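Local coordinates for uncharacterized protein (Arthrobacter sp., PDB 3KOP), which is of unknown function but adopts a cyclophilin-like fold built on an antiparallel sheet, and assembles into a six-chain complex, at residues F[22-27]-F[150-155]; F[59-64]-F[167-172]; F[87-90]-F[95-98]. All coordinates share one frame; numbering follows the deposited sequence. Where two conformers were deposited one is given.

Contact 1: residues F[22-27]-F[150-155]; sequences RYINIT and NVFATI
Two strands of the antiparallel sheet in this cyclophilin-like fold face one another across the buried interior, and Ile24 and Ile26 of the first meet Phe152, Ala153 and Ile155 of the second. The axes of strands 23-27 and 150-155 approach to 8.5 Å at 72°, too far apart and too steep for direct backbone pairing, and only side chains bridge the space. Ile24 CD1 does most of the work. It sits 4.2 Å from Phe152 CE2, approaching the ring obliquely, and 4.3 Å from Ala153 CB. With CG1 of Ile24 between its backbone N and carbonyl carbon (chi1 61°) and the chain then extended, the methyl is carried out to Phe152, and the two side chains cross at about a right angle. Strand 33-39 pairs with both strands, so they are next-but-one neighbours, consistent with the barrel-like curl of such a fold. A classic beta bulge places Phe152 and Ala153 opposite the single residue Val97 of strand 96-103, and both bulge residues touch the same Ile24 methyl. Further along, Ile26 CD1 meets Ile155 CG1 at 4.4 Å. Val97 and Tyr99 also pack on the Phe152 side chain, while Leu179 and Phe181 adjoin Ile26.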
loop_
_atom_site.group_PDB
_atom_site.type_symbol
_atom_site.label_atom_id
_atom_site.label_comp_id
_atom_site.label_asym_id
_atom_site.label_seq_id
_atom_site.Cartn_x
_atom_site.Cartn_y
_atom_site.Cartn_z
ATOM N N ARG F 22 -28.168 -7.578 -20.466
ATOM C CA ARG F 22 -27.783 -6.797 -21.660
ATOM C C ARG F 22 -26.288 -6.717 -21.818
ATOM O O ARG F 22 -25.549 -6.827 -20.832
ATOM C CB ARG F 22 -28.302 -5.384 -21.623
ATOM C CG ARG F 22 -28.812 -4.903 -20.369
ATOM C CD ARG F 22 -29.208 -3.417 -20.503
ATOM N NE ARG F 22 -28.903 -2.705 -19.280
ATOM C CZ ARG F 22 -29.234 -1.437 -19.031
ATOM N NH1 ARG F 22 -29.870 -0.690 -19.924
ATOM N NH2 ARG F 22 -28.911 -0.910 -17.870
ATOM N N TYR F 23 -25.856 -6.476 -23.055
ATOM C CA TYR F 23 -24.466 -6.569 -23.428
ATOM C C TYR F 23 -24.019 -5.343 -24.191
ATOM O O TYR F 23 -24.834 -4.654 -24.866
ATOM C CB TYR F 23 -24.240 -7.814 -24.295
ATOM C CG TYR F 23 -24.551 -9.094 -23.574
ATOM C CD1 TYR F 23 -23.565 -9.788 -22.878
ATOM C CD2 TYR F 23 -25.859 -9.601 -23.546
ATOM C CE1 TYR F 23 -23.871 -10.966 -22.174
ATOM C CE2 TYR F 23 -26.154 -10.773 -22.838
ATOM C CZ TYR F 23 -25.165 -11.447 -22.187
ATOM O OH TYR F 23 -25.508 -12.587 -21.528
ATOM N N ILE F 24 -22.731 -5.058 -24.068
ATOM C CA ILE F 24 -22.095 -3.996 -24.843
ATOM C C ILE F 24 -20.952 -4.598 -25.660
ATOM O O ILE F 24 -20.334 -5.592 -25.266
ATOM C CB ILE F 24 -21.603 -2.841 -23.916
ATOM C CG1 ILE F 24 -20.555 -3.350 -22.897
ATOM C CG2 ILE F 24 -22.817 -2.196 -23.208
ATOM C CD1 ILE F 24 -19.835 -2.275 -22.118
ATOM N N ASN F 25 -20.729 -4.024 -26.822
ATOM C CA ASN F 25 -19.571 -4.293 -27.627
ATOM C C ASN F 25 -18.492 -3.264 -27.337
ATOM O O ASN F 25 -18.764 -2.061 -27.192
ATOM C CB ASN F 25 -19.942 -4.274 -29.110
ATOM C CG ASN F 25 -20.756 -5.465 -29.507
ATOM O OD1 ASN F 25 -20.528 -6.573 -29.000
ATOM N ND2 ASN F 25 -21.745 -5.259 -30.382
ATOM N N ILE F 26 -17.260 -3.741 -27.288
ATOM C CA ILE F 26 -16.108 -2.914 -27.028
ATOM C C ILE F 26 -15.130 -3.185 -28.165
ATOM O O ILE F 26 -14.676 -4.310 -28.337
ATOM C CB ILE F 26 -15.453 -3.233 -25.692
ATOM C CG1 ILE F 26 -16.467 -3.158 -24.548
ATOM C CG2 ILE F 26 -14.289 -2.278 -25.442
ATOM C CD1 ILE F 26 -15.944 -3.706 -23.166
ATOM N N THR F 27 -14.827 -2.142 -28.922
ATOM C CA THR F 27 -14.199 -2.277 -30.234
ATOM C C THR F 27 -13.021 -1.340 -30.363
ATOM O O THR F 27 -13.111 -0.174 -29.965
ATOM C CB THR F 27 -15.211 -1.918 -31.372
ATOM O OG1 THR F 27 -16.358 -2.781 -31.304
ATOM C CG2 THR F 27 -14.551 -2.054 -32.764
ATOM N N ASN F 150 -15.219 1.881 -10.728
ATOM C CA ASN F 150 -16.501 1.131 -10.666
ATOM C C ASN F 150 -16.455 0.009 -11.692
ATOM O O ASN F 150 -16.317 0.272 -12.899
ATOM C CB ASN F 150 -17.728 2.013 -11.014
ATOM C CG ASN F 150 -18.055 3.074 -9.972
ATOM O OD1 ASN F 150 -17.348 3.238 -8.979
ATOM N ND2 ASN F 150 -19.180 3.772 -10.174
ATOM N N VAL F 151 -16.581 -1.237 -11.257
ATOM C CA VAL F 151 -16.580 -2.376 -12.184
ATOM C C VAL F 151 -18.029 -2.558 -12.643
ATOM O O VAL F 151 -18.912 -2.925 -11.844
ATOM C CB VAL F 151 -16.076 -3.705 -11.528
ATOM C CG1 VAL F 151 -16.220 -4.892 -12.522
ATOM C CG2 VAL F 151 -14.631 -3.582 -11.008
ATOM N N PHE F 152 -18.290 -2.295 -13.926
ATOM C CA PHE F 152 -19.688 -2.267 -14.398
ATOM C C PHE F 152 -20.002 -3.245 -15.530
ATOM O O PHE F 152 -21.154 -3.372 -15.945
ATOM C CB PHE F 152 -20.084 -0.823 -14.808
ATOM C CG PHE F 152 -19.521 -0.379 -16.141
ATOM C CD1 PHE F 152 -18.276 0.248 -16.214
ATOM C CD2 PHE F 152 -20.239 -0.573 -17.315
ATOM C CE1 PHE F 152 -17.762 0.657 -17.399
ATOM C CE2 PHE F 152 -19.702 -0.169 -18.526
ATOM C CZ PHE F 152 -18.466 0.442 -18.567
ATOM N N ALA F 153 -18.985 -3.931 -16.022
ATOM C CA ALA F 153 -19.170 -4.940 -17.031
ATOM C C ALA F 153 -18.048 -5.950 -16.988
ATOM O O ALA F 153 -16.950 -5.685 -16.425
ATOM C CB ALA F 153 -19.291 -4.331 -18.405
ATOM N N THR F 154 -18.338 -7.118 -17.537
ATOM C CA THR F 154 -17.346 -8.168 -17.610
ATOM C C THR F 154 -17.352 -8.806 -18.981
ATOM O O THR F 154 -18.406 -9.175 -19.532
ATOM C CB THR F 154 -17.542 -9.208 -16.505
ATOM O OG1 THR F 154 -16.339 -9.971 -16.384
ATOM C CG2 THR F 154 -18.737 -10.131 -16.801
ATOM N N ILE F 155 -16.160 -8.880 -19.570
ATOM C CA ILE F 155 -16.001 -9.408 -20.933
ATOM C C ILE F 155 -16.323 -10.898 -20.945
ATOM O O ILE F 155 -15.709 -11.684 -20.220
ATOM C CB ILE F 155 -14.610 -9.070 -21.519
ATOM C CG1 ILE F 155 -14.459 -7.538 -21.630
ATOM C CG2 ILE F 155 -14.427 -9.707 -22.918
ATOM C CD1 ILE F 155 -13.055 -7.075 -21.940
#

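Contact 2: residues F[59-64]-F[167-172]; sequences SQVFHG and QDIWMG
Segment 59-64, an extended part of strand 57-63 and the residue after it, passes the C-terminal turn of helix 159-172, and the CA atoms of His63 and Trp170 come within 6.3 Å. Met171 N and Gly172 N bond back to Gln167 O and Asp168 O, which shows that the helix is still wound here. At one end Val61 CG1 and Ile169 CD1 meet tip to tip at 4.1 Å; at the other, Ile169 CG2 lies 4.2 Å from His63 CB. His63 CG lies anti to the backbone N (chi1 -162°), which carries the imidazole to the base of Trp170, its CD2 3.7 Å from Trp170 CB and its plane inclined at 41° to the indole five-membered ring. Both nitrogens fix its rotation: ND1 donates to Gly64 O at 2.8 Å, on a carbonyl lone pair and within 1° of the ring plane, while NE2 bonds Tyr133 OH. A leucine in place of His63 would probably leave Gly64 O and the Tyr133 hydroxyl without these partners. Trp170 NE1 turns to His63 O of the third subunit, and the reciprocal bond is also made. The arrangement is a helix packed on a sheet strand at the interface with that subunit.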
loop_
_atom_site.group_PDB
_atom_site.type_symbol
_atom_site.label_atom_id
_atom_site.label_comp_id
_atom_site.label_asym_id
_atom_site.label_seq_id
_atom_site.Cartn_x
_atom_site.Cartn_y
_atom_site.Cartn_z
ATOM N N SER F 59 -13.638 7.297 -28.379
ATOM C CA SER F 59 -12.576 8.269 -28.335
ATOM C C SER F 59 -11.212 7.595 -28.429
ATOM O O SER F 59 -11.102 6.388 -28.312
ATOM C CB SER F 59 -12.693 9.058 -27.042
ATOM O OG SER F 59 -11.709 10.060 -26.972
ATOM N N GLN F 60 -10.189 8.402 -28.656
ATOM C CA GLN F 60 -8.789 7.948 -28.718
ATOM C C GLN F 60 -8.493 6.993 -27.584
ATOM O O GLN F 60 -8.847 7.251 -26.430
ATOM C CB GLN F 60 -7.867 9.184 -28.612
ATOM C CG GLN F 60 -6.407 8.904 -28.341
ATOM C CD GLN F 60 -5.713 8.380 -29.572
ATOM O OE1 GLN F 60 -5.700 9.056 -30.589
ATOM N NE2 GLN F 60 -5.120 7.174 -29.482
ATOM N N VAL F 61 -7.826 5.893 -27.910
ATOM C CA VAL F 61 -7.444 4.897 -26.907
ATOM C C VAL F 61 -6.090 5.245 -26.281
ATOM O O VAL F 61 -5.200 5.854 -26.921
ATOM C CB VAL F 61 -7.402 3.457 -27.517
ATOM C CG1 VAL F 61 -6.121 3.245 -28.352
ATOM C CG2 VAL F 61 -7.510 2.377 -26.372
ATOM N N PHE F 62 -5.913 4.849 -25.031
ATOM C CA PHE F 62 -4.628 4.971 -24.366
ATOM C C PHE F 62 -4.314 3.662 -23.670
ATOM O O PHE F 62 -5.204 2.990 -23.201
ATOM C CB PHE F 62 -4.664 6.079 -23.322
ATOM C CG PHE F 62 -5.027 7.429 -23.872
ATOM C CD1 PHE F 62 -4.067 8.244 -24.416
ATOM C CD2 PHE F 62 -6.310 7.915 -23.758
ATOM C CE1 PHE F 62 -4.387 9.488 -24.908
ATOM C CE2 PHE F 62 -6.637 9.164 -24.253
ATOM C CZ PHE F 62 -5.672 9.945 -24.826
ATOM N N HIS F 63 -3.044 3.285 -23.647
ATOM C CA HIS F 63 -2.614 2.197 -22.783
ATOM C C HIS F 63 -2.232 2.735 -21.411
ATOM O O HIS F 63 -1.545 3.744 -21.309
ATOM C CB HIS F 63 -1.422 1.475 -23.346
ATOM C CG HIS F 63 -1.227 0.128 -22.736
ATOM N ND1 HIS F 63 -0.818 -0.029 -21.432
ATOM C CD2 HIS F 63 -1.453 -1.114 -23.222
ATOM C CE1 HIS F 63 -0.781 -1.322 -21.145
ATOM N NE2 HIS F 63 -1.140 -2.004 -22.216
ATOM N N GLY F 64 -2.604 2.032 -20.347
ATOM C CA GLY F 64 -2.260 2.527 -19.007
ATOM C C GLY F 64 -0.765 2.551 -18.767
ATOM O O GLY F 64 -0.008 1.728 -19.344
ATOM N N GLN F 167 -1.873 -5.733 -26.246
ATOM C CA GLN F 167 -0.427 -5.913 -26.252
ATOM C C GLN F 167 0.164 -5.211 -27.490
ATOM O O GLN F 167 1.211 -4.581 -27.401
ATOM C CB GLN F 167 -0.029 -7.399 -26.198
ATOM C CG GLN F 167 -0.492 -8.187 -24.945
ATOM C CD GLN F 167 0.280 -7.890 -23.659
ATOM O OE1 GLN F 167 1.155 -7.042 -23.610
ATOM N NE2 GLN F 167 -0.080 -8.608 -22.597
ATOM N N ASP F 168 -0.530 -5.281 -28.613
ATOM C CA ASP F 168 -0.101 -4.630 -29.808
ATOM C C ASP F 168 -0.233 -3.089 -29.675
ATOM O O ASP F 168 0.559 -2.361 -30.254
ATOM C CB ASP F 168 -0.908 -5.152 -31.007
ATOM C CG ASP F 168 -0.411 -4.586 -32.316
ATOM O OD1 ASP F 168 0.656 -5.014 -32.750
ATOM O OD2 ASP F 168 -1.057 -3.697 -32.887
ATOM N N ILE F 169 -1.214 -2.586 -28.921
ATOM C CA ILE F 169 -1.227 -1.158 -28.597
ATOM C C ILE F 169 0.002 -0.791 -27.752
ATOM O O ILE F 169 0.646 0.239 -27.978
ATOM C CB ILE F 169 -2.535 -0.728 -27.911
ATOM C CG1 ILE F 169 -3.680 -0.842 -28.903
ATOM C CG2 ILE F 169 -2.429 0.697 -27.332
ATOM C CD1 ILE F 169 -5.077 -0.714 -28.264
ATOM N N TRP F 170 0.344 -1.648 -26.800
ATOM C CA TRP F 170 1.483 -1.412 -25.924
ATOM C C TRP F 170 2.786 -1.329 -26.761
ATOM O O TRP F 170 3.547 -0.375 -26.621
ATOM C CB TRP F 170 1.544 -2.503 -24.838
ATOM C CG TRP F 170 2.780 -2.465 -24.018
ATOM C CD1 TRP F 170 3.304 -1.385 -23.365
ATOM C CD2 TRP F 170 3.650 -3.568 -23.730
ATOM N NE1 TRP F 170 4.481 -1.745 -22.715
ATOM C CE2 TRP F 170 4.703 -3.078 -22.920
ATOM C CE3 TRP F 170 3.658 -4.919 -24.100
ATOM C CZ2 TRP F 170 5.750 -3.897 -22.471
ATOM C CZ3 TRP F 170 4.700 -5.735 -23.628
ATOM C CH2 TRP F 170 5.728 -5.210 -22.833
HETATM N N MSE F 171 3.024 -2.308 -27.635
HETATM C CA MSE F 171 4.255 -2.354 -28.433
HETATM C C MSE F 171 4.211 -1.509 -29.708
HETATM O O MSE F 171 5.258 -1.019 -30.142
HETATM C CB MSE F 171 4.587 -3.805 -28.826
HETATM C CG MSE F 171 4.845 -4.712 -27.597
HETATM SE SE MSE F 171 6.343 -4.045 -26.551
HETATM C CE MSE F 171 7.672 -3.986 -27.960
ATOM N N GLY F 172 3.028 -1.384 -30.314
ATOM C CA GLY F 172 2.852 -0.755 -31.629
ATOM C C GLY F 172 2.226 0.627 -31.597
ATOM O O GLY F 172 2.191 1.314 -32.616
#

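Contact 3: residues F[87-90]-F[95-98]; sequences NTTV and GDVC
Thr89 CG2 is the one atom of segment 87-90 that touches both Asp96 and Cys98, lying 4.4 Å from Asp96 OD2 and 4.3 Å from Cys98 SG. These are loose van der Waals approaches, and the 66 Å² buried between the segments agrees with a slight contact. Asp96 and Cys98 alternate with Val97 along strand 96-98, and both direct their CB toward Thr89, whereas the Val97 side chain takes the other side of the strand and packs on Phe152. The Thr89 methyl therefore faces a carboxylate oxygen and a thiol sulfur on one surface. With OG1 of Thr89 anti to the backbone N (chi1 -169°), the CG2 methyl is left on the side of Asp96 and Cys98, and the hydroxyl bonds Thr91 N and Asn136 OD1 of the second subunit.

The next shell sets the Asp96 carboxylate: OD2 accepts from Ile93 N, in the loop before the strand, and forms a salt bridge with Arg135 NH2 of the second subunit. Gly95, just before it, has phi 92°, a backbone shape at which any CB would collide with the carbonyl oxygen before it, so glycine is called for. Strand 145-157 lies between the two segments in the sheet: backbone bonds tie Thr89 to Gly149, Asn87 to Val151 and Gly95 to Ile155, and Thr89 also packs on Val151. Thr88 OG1 bonds Asp143 O of the fourth subunit. A buried carboxylate paired with an arginine and a backbone N-H is likely to stay ionised, and the polar ends of Thr89 and Asp96 are each held by a loop N-H of their own chain and by the second subunit.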
loop_
_atom_site.group_PDB
_atom_site.type_symbol
_atom_site.label_atom_id
_atom_site.label_comp_id
_atom_site.label_asym_id
_atom_site.label_seq_id
_atom_site.Cartn_x
_atom_site.Cartn_y
_atom_site.Cartn_z
ATOM N N ASN F 87 -19.583 -0.814 -6.727
ATOM C CA ASN F 87 -18.883 -2.041 -7.067
ATOM C C ASN F 87 -17.409 -1.798 -7.384
ATOM O O ASN F 87 -16.881 -2.308 -8.384
ATOM C CB ASN F 87 -19.557 -2.714 -8.268
ATOM C CG ASN F 87 -19.234 -4.179 -8.390
ATOM O OD1 ASN F 87 -19.254 -4.904 -7.404
ATOM N ND2 ASN F 87 -19.002 -4.649 -9.616
ATOM N N THR F 88 -16.750 -1.028 -6.529
ATOM C CA THR F 88 -15.406 -0.578 -6.826
ATOM C C THR F 88 -14.345 -1.645 -6.584
ATOM O O THR F 88 -14.513 -2.602 -5.766
ATOM C CB THR F 88 -15.070 0.694 -6.044
ATOM O OG1 THR F 88 -14.968 0.384 -4.665
ATOM C CG2 THR F 88 -16.200 1.792 -6.214
ATOM N N THR F 89 -13.265 -1.488 -7.333
ATOM C CA THR F 89 -12.054 -2.252 -7.133
ATOM C C THR F 89 -10.803 -1.349 -7.195
ATOM O O THR F 89 -10.780 -0.298 -7.880
ATOM C CB THR F 89 -11.937 -3.392 -8.188
ATOM O OG1 THR F 89 -10.881 -4.291 -7.827
ATOM C CG2 THR F 89 -11.694 -2.794 -9.577
ATOM N N VAL F 90 -9.769 -1.757 -6.458
ATOM C CA VAL F 90 -8.418 -1.269 -6.757
ATOM C C VAL F 90 -7.513 -2.374 -7.270
ATOM O O VAL F 90 -6.321 -2.145 -7.494
ATOM C CB VAL F 90 -7.764 -0.524 -5.591
ATOM C CG1 VAL F 90 -8.532 0.834 -5.373
ATOM C CG2 VAL F 90 -7.714 -1.397 -4.303
ATOM N N GLY F 95 -10.808 -9.078 -17.855
ATOM C CA GLY F 95 -12.197 -8.970 -18.252
ATOM C C GLY F 95 -12.985 -7.852 -17.624
ATOM O O GLY F 95 -14.073 -7.566 -18.079
ATOM N N ASP F 96 -12.480 -7.221 -16.573
ATOM C CA ASP F 96 -13.176 -6.088 -15.962
ATOM C C ASP F 96 -13.266 -4.897 -16.908
ATOM O O ASP F 96 -12.306 -4.557 -17.660
ATOM C CB ASP F 96 -12.455 -5.539 -14.748
ATOM C CG ASP F 96 -12.640 -6.343 -13.498
ATOM O OD1 ASP F 96 -13.542 -7.208 -13.404
ATOM O OD2 ASP F 96 -11.850 -6.048 -12.564
ATOM N N VAL F 97 -14.406 -4.248 -16.821
ATOM C CA VAL F 97 -14.636 -2.991 -17.483
ATOM C C VAL F 97 -15.004 -1.993 -16.425
ATOM O O VAL F 97 -15.963 -2.194 -15.636
ATOM C CB VAL F 97 -15.711 -3.068 -18.615
ATOM C CG1 VAL F 97 -15.783 -1.734 -19.350
ATOM C CG2 VAL F 97 -15.435 -4.224 -19.578
ATOM N N CYS F 98 -14.222 -0.916 -16.359
ATOM C CA CYS F 98 -14.324 0.049 -15.265
ATOM C C CYS F 98 -14.718 1.462 -15.691
ATOM O O CYS F 98 -14.398 1.906 -16.798
ATOM C CB CYS F 98 -12.990 0.122 -14.540
ATOM S SG CYS F 98 -12.632 -1.344 -13.545
#

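How the contacts relate
All three contacts are buried and reach the same antiparallel sheet, but contacts 1 and 3 have their centres about 6 and 7 Å from the centre of the chain, and contact 2 about 15 Å. Contacts 1 and 3 both depend on strand 145-157: their centres are about 10 Å apart, and they touch through hydrogen bonds and side-chain packing along that strand. Contact 2 is more peripheral, its centre about 18 Å from that of contact 1, on the helix that follows strand 145-157. Contact 1 is wholly apolar; contact 2 mixes aliphatic packing with a hydrogen-bonded imidazole; contact 3 has a methyl against polar atoms. Neighbouring subunits provide polar partners at contacts 2 and 3.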